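Local coordinates for BolA-like protein (Babesia bovis, PDB 3O2E), which is of unknown function but may bind a [2Fe-2S] cluster, at residues 30-35 with 39-44. Residues are numbered along the deposited sequence; the frame is centred on the assembly and turned at random.
Sequences ERLRSM and QFLKVT
Helix 30-35 runs nearly antiparallel to strand 40-44, at 161° between their directions, with the two axes 10.2 Å apart at their closest; the CA atoms of Arg33 and Leu41 are the nearest pair, 8.1 Å apart. This is the first helix-to-strand packing of the BolA fold. The chain leaves helix 25-36, turns back, and enters an outer strand of the mixed three-stranded sheet. The contact is mainly apolar, and Leu41 is at its centre. Its two methyls divide the work. Leu41 CD1 meets Leu32 CD1 at 3.7 Å, the two side chains crossing at about a right angle. Leu41 CD2 turns to Arg33 and also comes within 4.1 Å of Leu32 CB. The CB of Leu41 points toward the helix, and CG anti to the backbone N (chi1 178°) sets one methyl against Leu32 and the other against Arg33. Leu32 CD1 also touches Val43 CG2, at 4.2 Å, bridging two strand residues that point to the same side of the sheet. Leu32 and Val43 are buried. Leu32 continues onto Val75 of helix 68-78, while Val43 also packs on Val28 and Glu29, nearer the start of its partner helix. Phe40 points to the other face of the sheet, where its ring meets that of Trp99. Gln39 and Phe40 form a classic beta bulge opposite Val59. Arg33 covers the exposed margin of the contact. Its chain is extended from CG to NE and carries the guanidinium group over the leucine. Leu41 CD2 lies against one face of that group, 3.9 Å from Arg33 NE, and 4.0 Å from Arg33 CG.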
loop_
_atom_site.group_PDB
_atom_site.type_symbol
_atom_site.label_atom_id
_atom_site.label_comp_id
_atom_site.label_asym_id
_atom_site.label_seq_id
_atom_site.Cartn_x
_atom_site.Cartn_y
_atom_site.Cartn_z
ATOM N N GLU A 30 8.366 -3.355 -1.166
ATOM C CA GLU A 30 9.591 -2.563 -1.160
ATOM C C GLU A 30 9.302 -1.072 -1.415
ATOM O O GLU A 30 9.886 -0.208 -0.777
ATOM C CB GLU A 30 10.592 -3.193 -2.153
ATOM C CG GLU A 30 11.724 -2.325 -2.754
ATOM C CD GLU A 30 12.212 -2.911 -4.116
ATOM O OE1 GLU A 30 12.377 -4.152 -4.206
ATOM O OE2 GLU A 30 12.365 -2.159 -5.118
ATOM N N ARG A 31 8.424 -0.773 -2.362
ATOM C CA ARG A 31 8.070 0.599 -2.677
ATOM C C ARG A 31 7.412 1.228 -1.501
ATOM O O ARG A 31 7.751 2.345 -1.131
ATOM C CB ARG A 31 7.090 0.667 -3.845
ATOM C CG ARG A 31 7.644 0.303 -5.178
ATOM C CD ARG A 31 8.553 1.343 -5.742
ATOM N NE ARG A 31 9.182 0.739 -6.892
ATOM C CZ ARG A 31 10.292 0.009 -6.840
ATOM N NH1 ARG A 31 10.956 -0.165 -5.693
ATOM N NH2 ARG A 31 10.754 -0.555 -7.949
ATOM N N LEU A 32 6.438 0.520 -0.913
ATOM C CA LEU A 32 5.712 1.066 0.255
ATOM C C LEU A 32 6.645 1.286 1.418
ATOM O O LEU A 32 6.565 2.319 2.088
ATOM C CB LEU A 32 4.524 0.156 0.676
ATOM C CG LEU A 32 3.395 -0.053 -0.319
ATOM C CD1 LEU A 32 2.292 -0.965 0.249
ATOM C CD2 LEU A 32 2.817 1.250 -0.671
ATOM N N ARG A 33 7.487 0.290 1.717
ATOM C CA ARG A 33 8.475 0.438 2.809
ATOM C C ARG A 33 9.444 1.580 2.565
ATOM O O ARG A 33 9.792 2.333 3.468
ATOM C CB ARG A 33 9.271 -0.853 3.016
ATOM C CG ARG A 33 8.407 -1.886 3.648
ATOM C CD ARG A 33 9.000 -3.276 3.628
ATOM N NE ARG A 33 8.114 -4.086 4.471
ATOM C CZ ARG A 33 7.815 -5.375 4.324
ATOM N NH1 ARG A 33 8.348 -6.096 3.340
ATOM N NH2 ARG A 33 6.965 -5.939 5.218
ATOM N N SER A 34 9.923 1.694 1.338
ATOM C CA SER A 34 10.865 2.745 1.012
ATOM C C SER A 34 10.269 4.151 1.249
ATOM O O SER A 34 10.928 4.994 1.874
ATOM C CB SER A 34 11.348 2.583 -0.411
ATOM O OG SER A 34 12.118 3.706 -0.766
ATOM N N MET A 35 9.026 4.380 0.788
ATOM C CA MET A 35 8.403 5.719 0.888
ATOM C C MET A 35 7.738 6.009 2.241
ATOM O O MET A 35 7.833 7.130 2.760
ATOM C CB MET A 35 7.421 5.967 -0.256
ATOM C CG MET A 35 6.910 7.421 -0.264
ATOM S SD MET A 35 5.757 8.019 -1.486
ATOM C CE MET A 35 6.818 8.511 -2.867
ATOM N N GLN A 39 5.159 1.139 10.363
ATOM C CA GLN A 39 5.329 0.339 11.585
ATOM C C GLN A 39 4.763 -1.051 11.348
ATOM O O GLN A 39 5.156 -2.018 11.972
ATOM C CB GLN A 39 4.547 1.003 12.755
ATOM C CG GLN A 39 5.120 2.327 13.312
ATOM C CD GLN A 39 5.075 3.506 12.345
ATOM O OE1 GLN A 39 4.115 3.696 11.599
ATOM N NE2 GLN A 39 6.136 4.283 12.330
ATOM N N PHE A 40 3.769 -1.130 10.466
ATOM C CA PHE A 40 3.162 -2.385 10.116
ATOM C C PHE A 40 2.660 -2.382 8.658
ATOM O O PHE A 40 2.049 -1.432 8.217
ATOM C CB PHE A 40 2.044 -2.696 11.122
ATOM C CG PHE A 40 1.407 -4.019 10.897
ATOM C CD1 PHE A 40 1.986 -5.177 11.412
ATOM C CD2 PHE A 40 0.257 -4.101 10.107
ATOM C CE1 PHE A 40 1.402 -6.423 11.172
ATOM C CE2 PHE A 40 -0.342 -5.303 9.865
ATOM C CZ PHE A 40 0.232 -6.495 10.394
ATOM N N LEU A 41 2.937 -3.447 7.918
ATOM C CA LEU A 41 2.475 -3.563 6.544
ATOM C C LEU A 41 2.058 -4.996 6.255
ATOM O O LEU A 41 2.814 -5.923 6.558
ATOM C CB LEU A 41 3.592 -3.157 5.579
ATOM C CG LEU A 41 3.306 -3.271 4.082
ATOM C CD1 LEU A 41 2.134 -2.268 3.720
ATOM C CD2 LEU A 41 4.569 -3.071 3.244
ATOM N N LYS A 42 0.850 -5.185 5.731
ATOM C CA LYS A 42 0.389 -6.503 5.304
ATOM C C LYS A 42 -0.106 -6.339 3.876
ATOM O O LYS A 42 -1.111 -5.671 3.640
ATOM C CB LYS A 42 -0.737 -7.063 6.232
ATOM N N VAL A 43 0.640 -6.861 2.915
ATOM C CA VAL A 43 0.201 -6.848 1.526
ATOM C C VAL A 43 -0.322 -8.232 1.156
ATOM O O VAL A 43 0.373 -9.212 1.335
ATOM C CB VAL A 43 1.347 -6.434 0.576
ATOM C CG1 VAL A 43 0.881 -6.512 -0.921
ATOM C CG2 VAL A 43 1.806 -5.057 0.909
ATOM N N THR A 44 -1.560 -8.266 0.645
ATOM C CA THR A 44 -2.233 -9.459 0.103
ATOM C C THR A 44 -2.083 -9.443 -1.395
ATOM O O THR A 44 -2.410 -8.444 -2.060
ATOM C CB THR A 44 -3.740 -9.475 0.436
ATOM O OG1 THR A 44 -3.915 -9.457 1.846
ATOM C CG2 THR A 44 -4.477 -10.727 -0.077
#